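Side-chain contacts in mandelate racemase/muconate lactonizing enzyme family protein (Azoarcus sp., PDB 2QDE), which belongs to the enolase superfamily, pairing an N-terminal alpha+beta capping domain with a TIM-barrel-like domain that holds a barium ion in this crystal: residues Leu35-Ser40 with Ile367-Asp372; Val8-Ile13 with Ser67-Phe72; Asp203-Thr208 with Ala233-Lys238; Glu152-Leu157 with Arg183-Asp188. All coordinates share one frame; numbering follows the deposited sequence.

Contact 1: Leu35-Ser40 with Ile367-Asp372; sequences LLKLHS and IELNED
L35 and L369 mark the nearest backbone approach, with the CA of L35 10.6 Å from the CA of L369, so side chains alone bridge the two segments. Residues 35-40 are extended strand; 367-372 is irregular chain that enters a helix at E371, with N370 as N-cap, its OD1 accepting from the backbone N of L373. Alternation along the strand sends L35 and K37 toward this chain, while L36 and L38 face helix 101-119. K37 suits a half-exposed place because its long chain serves two purposes. Extended beyond CG, it lays CE 4.2 Å from CD1 of L369 and carries NZ onward to OE1 of E371 at 3.0 Å, a hydrogen-bonded salt bridge. The ammonium comes to the syn side of that oxygen, 23° out of the carboxylate plane. E371 reaches it through a bend at chi2 (-61°), which brings the carboxylate toward the strand. Further in, the methyls L35 CD1 and L369 CD1 meet loosely at 4.4 Å, and L369 also packs on I47 of strand 45-49. Such a return of the late chain onto the N-terminal antiparallel sheet is characteristic of the enolase-superfamily capping domain.

Contact 2: Val8-Ile13 with Ser67-Phe72; sequences VEVIPI and SMICDF
V8 and V10 turn their branches toward I69 and C70, and this buried apolar packing makes up the whole contact between the segments. Strand 8-13 runs nearly antiparallel to helix 67-72, with an angle of 155° between their directions and 8.9 Å between their axes. The CG2 methyl of I69 touches both valines, 3.8 Å from CG1 of V8 and 3.9 Å from CG2 of V10. That methyl is the branch opposite the backbone N of I69, whereas CG1 lies beside that N. A beta-branched residue fits well here, since it offers a methyl close to the helix backbone. C70 supplies a small, weakly polar group: its SG lies 3.6 Å from CG2 of V10 and 4.1 Å from CB of the same valine. Strand 385-387 adds R385 and V387 against C70.

Polar interactions belong to another side of the helix. The hydroxyl of S67 donates to OD2 of D71, one turn further along, over 2.8 Å and on the anti lone pair of that oxygen; in the backbone, D71 N also bonds to S67 O. The other carboxylate oxygen, OD1, forms a salt bridge with R385, which thus ties the helix to the edge of the sheet. Close by, T61 and D63 of a second subunit pack against this helix.

With no hydrogen bond crossing between the segments, helix and sheet are joined here by hydrophobic burial and shape, while the helix uses its hydroxyl and carboxylate for its own turn and for R385.

Contact 3: Asp203-Thr208 with Ala233-Lys238; sequences DQALTT and ARLRGK
L206 lays its CD1 methyl over the CB of K238 at 3.4 Å, tighter than usual for two carbons, and the two side chains slant across each other. The same methyl lies 4.1 Å from the carbonyl O of K238, so it lies over the root of the lysine, beside its backbone. With CG opposite the backbone N (chi1 -162°), the leucine extends its end toward residues 233-238 although its CB does not head straight there. L235 works from the other segment: its CD1 comes within 4.2 Å of CD1 of L206 and 3.9 Å of that residue's backbone N.

Beside this, the CB of A205 meets both methyls of L235, 3.9 Å from CD2 and 4.0 Å from CD1. A small alanine suits the spot, because it lets the forked end of the leucine lie close to the helix. Helices 202-212 and 229-236 follow strands 192-195 and 220-221, and they are thus neighbouring helices on the outside of the TIM-type beta/alpha barrel. L235 continues inward from this seam to touch I243 of strand 243-245 and P223, and across the seam it also meets I209 of helix 202-212.

K238 divides its roles by chain position. Its CB packs on L206, and bends at chi2 and chi3 carry the amino group away to bond with the carbonyl O of V239 of a third subunit, whose P242 also packs on L206. Closer to home, the backbone N of K238 bonds to L235 O at 2.8 Å.

Contact 4: Glu152-Leu157 with Arg183-Asp188; sequences EALAVL and RRAVGD
V186 starts its contact at CB, which lies 3.7 Å from CD1 of L157, and carries it on to the CG1 methyl at the end. CG1 lies beside the backbone N, opposite the carbonyl carbon (chi1 -56°), and from there it meets two residues of helix 146-159. It presses on CD1 of L157 at 3.4 Å, a tight pair in which the side chains cross at about a right angle, and rests 3.9 Å from CB of A153. Alanine there is short enough to admit a branched valine. On the exposed side, L154 reaches A185, with CD2 3.8 Å from its carbonyl O and CD1 touching its CB more loosely.

Just past V186 the chain turns at G187, whose positive phi (86°) suits a residue without CB. R183 holds this turn side-on: NE and NH2 both donate to G187 O, which lies near the guanidinium plane, the NH2 bond being shorter at 2.9 Å. NH2 also bonds to V190 O, and NH1 to Y215 O. The chemistry implies a division of labour: these neighbouring barrel helices meet without a hydrogen bond between them, mostly methyl on methyl, while the arginine fixes the helix end by gathering carbonyl oxygens.

In the fold
Contacts 1 and 2 share one antiparallel sheet: their strands are neighbours, with K37 N 2.8 Å from E9 O and L35 O 2.8 Å from I11 N, both probable hydrogen bonds, and the contact centres lie 13 Å apart. Contacts 3 and 4 join helices of the barrel, with centres 27 Å apart. Strand 192-195, which ends at D195, links helix 172-186 of contact 4 to helix 202-212 of contact 3. D195, N197, E221 and D246 bind the barium ion; the side chain of L235 in contact 3 is about 14 Å from it. The two pairs are well separated, contacts 2 and 3 having centres 42 Å apart on opposite sides of the chain's centre.

Contact 1: Leu35-Ser40 with Ile367-Asp372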
# COMPACT_ATOMS: atom_id res chain seq x y z
N LEU A 35 -2.13 -32.50 -34.64
CA LEU A 35 -2.31 -31.65 -35.81
C LEU A 35 -3.81 -31.43 -35.93
O LEU A 35 -4.60 -32.34 -35.65
CB LEU A 35 -1.79 -32.31 -37.08
CG LEU A 35 -0.30 -32.61 -37.25
CD1 LEU A 35 -0.05 -32.99 -38.70
CD2 LEU A 35 0.55 -31.39 -36.87
N LEU A 36 -4.20 -30.24 -36.35
CA LEU A 36 -5.60 -29.90 -36.50
C LEU A 36 -5.92 -29.48 -37.92
O LEU A 36 -5.14 -28.79 -38.57
CB LEU A 36 -5.97 -28.74 -35.56
CG LEU A 36 -7.36 -28.11 -35.71
CD1 LEU A 36 -8.44 -29.12 -35.35
CD2 LEU A 36 -7.46 -26.89 -34.81
N LYS A 37 -7.08 -29.91 -38.40
CA LYS A 37 -7.53 -29.53 -39.72
C LYS A 37 -8.97 -29.06 -39.62
O LYS A 37 -9.84 -29.80 -39.15
CB LYS A 37 -7.46 -30.71 -40.71
CG LYS A 37 -6.05 -31.04 -41.17
CD LYS A 37 -6.07 -32.15 -42.22
CE LYS A 37 -4.66 -32.55 -42.63
NZ LYS A 37 -4.67 -33.70 -43.59
N LEU A 38 -9.21 -27.82 -40.04
CA LEU A 38 -10.55 -27.25 -40.03
C LEU A 38 -10.98 -27.17 -41.49
O LEU A 38 -10.56 -26.28 -42.23
CB LEU A 38 -10.55 -25.86 -39.41
CG LEU A 38 -10.11 -25.74 -37.94
CD1 LEU A 38 -10.35 -24.30 -37.47
CD2 LEU A 38 -10.88 -26.72 -37.07
N HIS A 39 -11.81 -28.13 -41.91
CA HIS A 39 -12.30 -28.18 -43.28
C HIS A 39 -13.46 -27.24 -43.54
O HIS A 39 -14.43 -27.24 -42.79
CB HIS A 39 -12.75 -29.60 -43.62
CG HIS A 39 -11.67 -30.63 -43.51
ND1 HIS A 39 -11.28 -31.17 -42.31
CD2 HIS A 39 -10.89 -31.21 -44.45
CE1 HIS A 39 -10.30 -32.04 -42.51
NE2 HIS A 39 -10.05 -32.08 -43.81
N SER A 40 -13.37 -26.45 -44.60
CA SER A 40 -14.45 -25.53 -44.95
C SER A 40 -15.31 -26.15 -46.05
O SER A 40 -14.93 -27.15 -46.67
CB SER A 40 -13.90 -24.20 -45.45
OG SER A 40 -13.42 -24.32 -46.77
N ILE A 367 2.18 -22.95 -45.16
CA ILE A 367 2.75 -24.28 -45.03
C ILE A 367 2.01 -25.33 -45.87
O ILE A 367 0.78 -25.34 -45.94
CB ILE A 367 2.74 -24.76 -43.55
CG1 ILE A 367 3.58 -23.81 -42.69
CG2 ILE A 367 3.25 -26.19 -43.45
CD1 ILE A 367 5.06 -23.81 -43.03
N GLU A 368 2.78 -26.23 -46.48
CA GLU A 368 2.26 -27.32 -47.30
C GLU A 368 2.63 -28.62 -46.58
O GLU A 368 3.82 -28.92 -46.43
CB GLU A 368 2.91 -27.32 -48.68
CG GLU A 368 2.85 -26.00 -49.40
CD GLU A 368 1.59 -25.85 -50.21
OE1 GLU A 368 0.50 -26.20 -49.69
OE2 GLU A 368 1.68 -25.36 -51.36
N LEU A 369 1.64 -29.38 -46.15
CA LEU A 369 1.90 -30.62 -45.44
C LEU A 369 2.30 -31.80 -46.31
O LEU A 369 1.77 -32.01 -47.40
CB LEU A 369 0.69 -31.04 -44.60
CG LEU A 369 0.42 -30.36 -43.26
CD1 LEU A 369 -0.78 -31.01 -42.60
CD2 LEU A 369 1.64 -30.49 -42.35
N ASN A 370 3.26 -32.57 -45.82
CA ASN A 370 3.69 -33.78 -46.50
C ASN A 370 2.69 -34.79 -45.94
O ASN A 370 2.92 -35.36 -44.88
CB ASN A 370 5.12 -34.14 -46.09
CG ASN A 370 5.60 -35.43 -46.74
OD1 ASN A 370 4.80 -36.31 -47.05
ND2 ASN A 370 6.90 -35.54 -46.94
N GLU A 371 1.57 -34.97 -46.64
CA GLU A 371 0.51 -35.87 -46.18
C GLU A 371 0.91 -37.30 -45.85
O GLU A 371 0.50 -37.84 -44.81
CB GLU A 371 -0.63 -35.90 -47.20
CG GLU A 371 -1.32 -34.56 -47.45
CD GLU A 371 -1.97 -33.97 -46.21
OE1 GLU A 371 -2.37 -34.74 -45.30
OE2 GLU A 371 -2.10 -32.72 -46.16
N ASP A 372 1.70 -37.94 -46.71
CA ASP A 372 2.09 -39.31 -46.42
C ASP A 372 3.01 -39.40 -45.20
O ASP A 372 2.93 -40.37 -44.44
CB ASP A 372 2.70 -39.98 -47.66
CG ASP A 372 3.59 -39.07 -48.46
OD1 ASP A 372 4.74 -38.84 -48.02
OD2 ASP A 372 3.14 -38.59 -49.54

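Contact 2: Val8-Ile13 with Ser67-Phe72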
# COMPACT_ATOMS: atom_id res chain seq x y z
N VAL A 8 -14.13 -31.04 -38.49
CA VAL A 8 -13.02 -30.78 -37.60
C VAL A 8 -12.25 -32.09 -37.42
O VAL A 8 -12.81 -33.09 -36.97
CB VAL A 8 -13.51 -30.25 -36.23
CG1 VAL A 8 -12.34 -30.01 -35.31
CG2 VAL A 8 -14.30 -28.97 -36.44
N GLU A 9 -10.97 -32.07 -37.79
CA GLU A 9 -10.13 -33.25 -37.70
C GLU A 9 -8.85 -33.06 -36.87
O GLU A 9 -8.07 -32.14 -37.13
CB GLU A 9 -9.76 -33.70 -39.12
CG GLU A 9 -8.60 -34.69 -39.21
CD GLU A 9 -8.28 -35.08 -40.63
OE1 GLU A 9 -8.64 -34.31 -41.56
OE2 GLU A 9 -7.66 -36.14 -40.84
N VAL A 10 -8.65 -33.95 -35.90
CA VAL A 10 -7.48 -33.90 -35.03
C VAL A 10 -6.65 -35.17 -35.19
O VAL A 10 -7.14 -36.27 -34.93
CB VAL A 10 -7.89 -33.75 -33.55
CG1 VAL A 10 -6.64 -33.71 -32.67
CG2 VAL A 10 -8.71 -32.49 -33.36
N ILE A 11 -5.40 -35.00 -35.61
CA ILE A 11 -4.49 -36.11 -35.85
C ILE A 11 -3.37 -36.18 -34.82
O ILE A 11 -2.56 -35.25 -34.69
CB ILE A 11 -3.81 -35.96 -37.24
CG1 ILE A 11 -4.86 -35.70 -38.31
CG2 ILE A 11 -2.99 -37.21 -37.55
CD1 ILE A 11 -4.28 -35.28 -39.63
N PRO A 12 -3.29 -37.30 -34.07
CA PRO A 12 -2.24 -37.45 -33.06
C PRO A 12 -0.94 -37.95 -33.70
O PRO A 12 -0.92 -39.01 -34.32
CB PRO A 12 -2.84 -38.47 -32.10
CG PRO A 12 -3.57 -39.38 -33.05
CD PRO A 12 -4.25 -38.42 -34.01
N ILE A 13 0.13 -37.18 -33.57
CA ILE A 13 1.41 -37.58 -34.14
C ILE A 13 2.54 -37.67 -33.12
O ILE A 13 2.51 -37.04 -32.06
CB ILE A 13 1.87 -36.62 -35.28
CG1 ILE A 13 1.96 -35.19 -34.75
CG2 ILE A 13 0.90 -36.70 -36.46
CD1 ILE A 13 2.68 -34.23 -35.71
N SER A 67 -9.92 -34.27 -27.14
CA SER A 67 -11.26 -34.29 -26.58
C SER A 67 -11.87 -32.90 -26.50
O SER A 67 -13.01 -32.69 -26.91
CB SER A 67 -11.25 -34.93 -25.20
OG SER A 67 -12.57 -34.99 -24.69
N MET A 68 -11.12 -31.93 -25.97
CA MET A 68 -11.69 -30.60 -25.86
C MET A 68 -12.08 -30.04 -27.22
O MET A 68 -13.14 -29.45 -27.37
CB MET A 68 -10.73 -29.64 -25.15
CG MET A 68 -11.39 -28.32 -24.75
SD MET A 68 -12.87 -28.55 -23.72
CE MET A 68 -12.18 -29.25 -22.29
N ILE A 69 -11.23 -30.24 -28.22
CA ILE A 69 -11.53 -29.74 -29.55
C ILE A 69 -12.69 -30.49 -30.21
O ILE A 69 -13.61 -29.88 -30.75
CB ILE A 69 -10.30 -29.83 -30.49
CG1 ILE A 69 -9.22 -28.85 -30.02
CG2 ILE A 69 -10.70 -29.52 -31.93
CD1 ILE A 69 -7.99 -28.83 -30.91
N CYS A 70 -12.65 -31.82 -30.15
CA CYS A 70 -13.70 -32.63 -30.77
C CYS A 70 -15.01 -32.76 -30.02
O CYS A 70 -16.08 -32.67 -30.63
CB CYS A 70 -13.14 -34.01 -31.09
SG CYS A 70 -11.85 -33.95 -32.35
N ASP A 71 -14.95 -32.94 -28.71
CA ASP A 71 -16.16 -33.10 -27.91
C ASP A 71 -16.83 -31.81 -27.49
O ASP A 71 -18.00 -31.81 -27.10
CB ASP A 71 -15.87 -33.94 -26.66
CG ASP A 71 -15.54 -35.38 -26.98
OD1 ASP A 71 -16.32 -36.02 -27.71
OD2 ASP A 71 -14.51 -35.89 -26.49
N PHE A 72 -16.09 -30.70 -27.56
CA PHE A 72 -16.63 -29.41 -27.14
C PHE A 72 -16.52 -28.28 -28.16
O PHE A 72 -17.54 -27.79 -28.65
CB PHE A 72 -15.96 -28.99 -25.83
CG PHE A 72 -16.33 -29.85 -24.67
CD1 PHE A 72 -17.47 -29.58 -23.92
CD2 PHE A 72 -15.56 -30.97 -24.35
CE1 PHE A 72 -17.85 -30.42 -22.87
CE2 PHE A 72 -15.93 -31.81 -23.29
CZ PHE A 72 -17.08 -31.53 -22.56

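Contact 3: Asp203-Thr208 with Ala233-Lys238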
# COMPACT_ATOMS: atom_id res chain seq x y z
N ASP A 203 15.03 -20.10 -0.98
CA ASP A 203 16.42 -20.19 -0.51
C ASP A 203 17.36 -20.72 -1.58
O ASP A 203 18.47 -20.21 -1.74
CB ASP A 203 16.50 -21.06 0.75
CG ASP A 203 15.96 -22.46 0.53
OD1 ASP A 203 14.84 -22.57 -0.01
OD2 ASP A 203 16.64 -23.44 0.90
N GLN A 204 16.92 -21.74 -2.31
CA GLN A 204 17.73 -22.31 -3.39
C GLN A 204 18.06 -21.21 -4.40
O GLN A 204 19.20 -21.07 -4.83
CB GLN A 204 16.97 -23.41 -4.13
CG GLN A 204 17.08 -24.81 -3.55
CD GLN A 204 16.36 -25.83 -4.43
OE1 GLN A 204 15.18 -25.68 -4.74
NE2 GLN A 204 17.08 -26.88 -4.84
N ALA A 205 17.04 -20.45 -4.79
CA ALA A 205 17.21 -19.38 -5.77
C ALA A 205 18.24 -18.35 -5.33
O ALA A 205 19.16 -18.02 -6.07
CB ALA A 205 15.87 -18.70 -6.05
N LEU A 206 18.09 -17.86 -4.11
CA LEU A 206 19.00 -16.86 -3.57
C LEU A 206 20.46 -17.35 -3.62
O LEU A 206 21.34 -16.68 -4.16
CB LEU A 206 18.58 -16.52 -2.14
CG LEU A 206 19.12 -15.23 -1.53
CD1 LEU A 206 19.03 -14.10 -2.55
CD2 LEU A 206 18.33 -14.89 -0.28
N THR A 207 20.71 -18.53 -3.06
CA THR A 207 22.05 -19.10 -3.03
C THR A 207 22.69 -19.34 -4.39
O THR A 207 23.83 -18.95 -4.64
CB THR A 207 22.07 -20.43 -2.26
OG1 THR A 207 21.57 -20.23 -0.94
CG2 THR A 207 23.50 -20.97 -2.17
N THR A 208 21.94 -19.99 -5.28
CA THR A 208 22.47 -20.30 -6.60
C THR A 208 22.70 -19.06 -7.44
O THR A 208 23.75 -18.92 -8.05
CB THR A 208 21.54 -21.25 -7.35
OG1 THR A 208 21.32 -22.42 -6.54
CG2 THR A 208 22.16 -21.68 -8.67
N ALA A 233 9.34 -11.27 -6.59
CA ALA A 233 9.59 -9.88 -6.23
C ALA A 233 10.64 -9.87 -5.12
O ALA A 233 11.62 -9.14 -5.21
CB ALA A 233 8.30 -9.21 -5.75
N ARG A 234 10.44 -10.69 -4.10
CA ARG A 234 11.37 -10.75 -2.97
C ARG A 234 12.79 -11.12 -3.42
O ARG A 234 13.78 -10.68 -2.82
CB ARG A 234 10.89 -11.75 -1.92
CG ARG A 234 11.63 -11.65 -0.60
CD ARG A 234 11.41 -12.87 0.28
NE ARG A 234 9.99 -13.18 0.43
CZ ARG A 234 9.42 -14.30 -0.02
NH1 ARG A 234 10.15 -15.21 -0.65
NH2 ARG A 234 8.12 -14.50 0.16
N LEU A 235 12.89 -11.93 -4.48
CA LEU A 235 14.18 -12.36 -5.01
C LEU A 235 14.85 -11.18 -5.69
O LEU A 235 16.05 -10.95 -5.51
CB LEU A 235 13.99 -13.49 -6.02
CG LEU A 235 15.26 -14.18 -6.54
CD1 LEU A 235 16.03 -14.79 -5.38
CD2 LEU A 235 14.88 -15.27 -7.54
N ARG A 236 14.08 -10.44 -6.47
CA ARG A 236 14.60 -9.28 -7.18
C ARG A 236 15.19 -8.27 -6.19
O ARG A 236 16.03 -7.45 -6.56
CB ARG A 236 13.50 -8.61 -8.01
CG ARG A 236 12.96 -9.48 -9.14
CD ARG A 236 12.05 -8.71 -10.10
NE ARG A 236 12.74 -7.56 -10.67
CZ ARG A 236 12.63 -6.32 -10.21
NH1 ARG A 236 11.84 -6.08 -9.17
NH2 ARG A 236 13.35 -5.35 -10.74
N GLY A 237 14.76 -8.35 -4.93
CA GLY A 237 15.25 -7.44 -3.92
C GLY A 237 16.52 -7.94 -3.23
O GLY A 237 17.10 -7.23 -2.42
N LYS A 238 16.94 -9.16 -3.55
CA LYS A 238 18.14 -9.72 -2.94
C LYS A 238 19.24 -10.05 -3.95
O LYS A 238 20.37 -10.35 -3.55
CB LYS A 238 17.80 -11.00 -2.16
CG LYS A 238 16.72 -10.87 -1.08
CD LYS A 238 16.97 -9.71 -0.12
CE LYS A 238 18.23 -9.88 0.70
NZ LYS A 238 18.33 -8.80 1.74

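Contact 4: Glu152-Leu157 with Arg183-Asp188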
# COMPACT_ATOMS: atom_id res chain seq x y z
N GLU A 152 28.89 -26.82 -28.25
CA GLU A 152 27.68 -26.53 -29.02
C GLU A 152 27.42 -25.02 -28.98
O GLU A 152 26.89 -24.45 -29.92
CB GLU A 152 26.47 -27.28 -28.45
CG GLU A 152 25.15 -26.94 -29.16
CD GLU A 152 23.98 -27.81 -28.72
OE1 GLU A 152 24.09 -28.48 -27.67
OE2 GLU A 152 22.95 -27.81 -29.43
N ALA A 153 27.82 -24.39 -27.87
CA ALA A 153 27.65 -22.95 -27.71
C ALA A 153 28.43 -22.21 -28.79
O ALA A 153 27.92 -21.31 -29.45
CB ALA A 153 28.12 -22.52 -26.33
N LEU A 154 29.69 -22.61 -28.97
CA LEU A 154 30.54 -21.99 -29.98
C LEU A 154 30.00 -22.23 -31.39
O LEU A 154 30.04 -21.34 -32.22
CB LEU A 154 31.97 -22.55 -29.86
CG LEU A 154 32.74 -22.11 -28.61
CD1 LEU A 154 34.02 -22.93 -28.47
CD2 LEU A 154 33.07 -20.63 -28.73
N ALA A 155 29.50 -23.44 -31.64
CA ALA A 155 28.94 -23.77 -32.96
C ALA A 155 27.73 -22.88 -33.24
O ALA A 155 27.57 -22.36 -34.34
CB ALA A 155 28.53 -25.24 -33.00
N VAL A 156 26.88 -22.72 -32.23
CA VAL A 156 25.68 -21.90 -32.35
C VAL A 156 26.04 -20.45 -32.65
O VAL A 156 25.44 -19.81 -33.51
CB VAL A 156 24.84 -21.95 -31.06
CG1 VAL A 156 23.77 -20.87 -31.08
CG2 VAL A 156 24.20 -23.33 -30.92
N LEU A 157 27.03 -19.93 -31.93
CA LEU A 157 27.46 -18.55 -32.14
C LEU A 157 28.07 -18.39 -33.53
O LEU A 157 27.84 -17.38 -34.20
CB LEU A 157 28.47 -18.14 -31.06
CG LEU A 157 27.85 -17.97 -29.66
CD1 LEU A 157 28.94 -17.82 -28.62
CD2 LEU A 157 26.92 -16.76 -29.66
N ARG A 183 30.71 -20.00 -20.13
CA ARG A 183 31.13 -18.60 -20.08
C ARG A 183 32.57 -18.40 -20.53
O ARG A 183 32.88 -17.45 -21.26
CB ARG A 183 30.99 -18.05 -18.65
CG ARG A 183 31.51 -16.62 -18.45
CD ARG A 183 30.39 -15.60 -18.48
NE ARG A 183 30.10 -15.13 -19.83
CZ ARG A 183 29.00 -14.47 -20.18
NH1 ARG A 183 28.05 -14.19 -19.29
NH2 ARG A 183 28.85 -14.09 -21.44
N ARG A 184 33.46 -19.28 -20.07
CA ARG A 184 34.88 -19.19 -20.42
C ARG A 184 35.08 -19.33 -21.92
O ARG A 184 35.93 -18.67 -22.51
CB ARG A 184 35.68 -20.29 -19.71
CG ARG A 184 37.18 -20.26 -20.03
CD ARG A 184 37.84 -21.62 -19.79
NE ARG A 184 37.24 -22.68 -20.59
CZ ARG A 184 37.32 -22.78 -21.92
NH1 ARG A 184 38.01 -21.88 -22.62
NH2 ARG A 184 36.71 -23.77 -22.56
N ALA A 185 34.28 -20.20 -22.53
CA ALA A 185 34.36 -20.45 -23.96
C ALA A 185 33.84 -19.30 -24.81
O ALA A 185 34.54 -18.83 -25.72
CB ALA A 185 33.60 -21.73 -24.29
N VAL A 186 32.63 -18.83 -24.53
CA VAL A 186 32.03 -17.76 -25.32
C VAL A 186 32.49 -16.35 -24.99
O VAL A 186 32.25 -15.41 -25.76
CB VAL A 186 30.48 -17.81 -25.23
CG1 VAL A 186 29.98 -19.19 -25.66
CG2 VAL A 186 30.03 -17.50 -23.80
N GLY A 187 33.16 -16.17 -23.86
CA GLY A 187 33.63 -14.84 -23.50
C GLY A 187 32.59 -14.00 -22.78
O GLY A 187 31.42 -14.36 -22.70
N ASP A 188 33.02 -12.85 -22.26
CA ASP A 188 32.14 -11.96 -21.50
C ASP A 188 31.16 -11.14 -22.33
O ASP A 188 30.19 -10.60 -21.78
CB ASP A 188 32.95 -10.99 -20.64
CG ASP A 188 34.01 -11.67 -19.78
OD1 ASP A 188 33.74 -12.77 -19.24
OD2 ASP A 188 35.11 -11.09 -19.65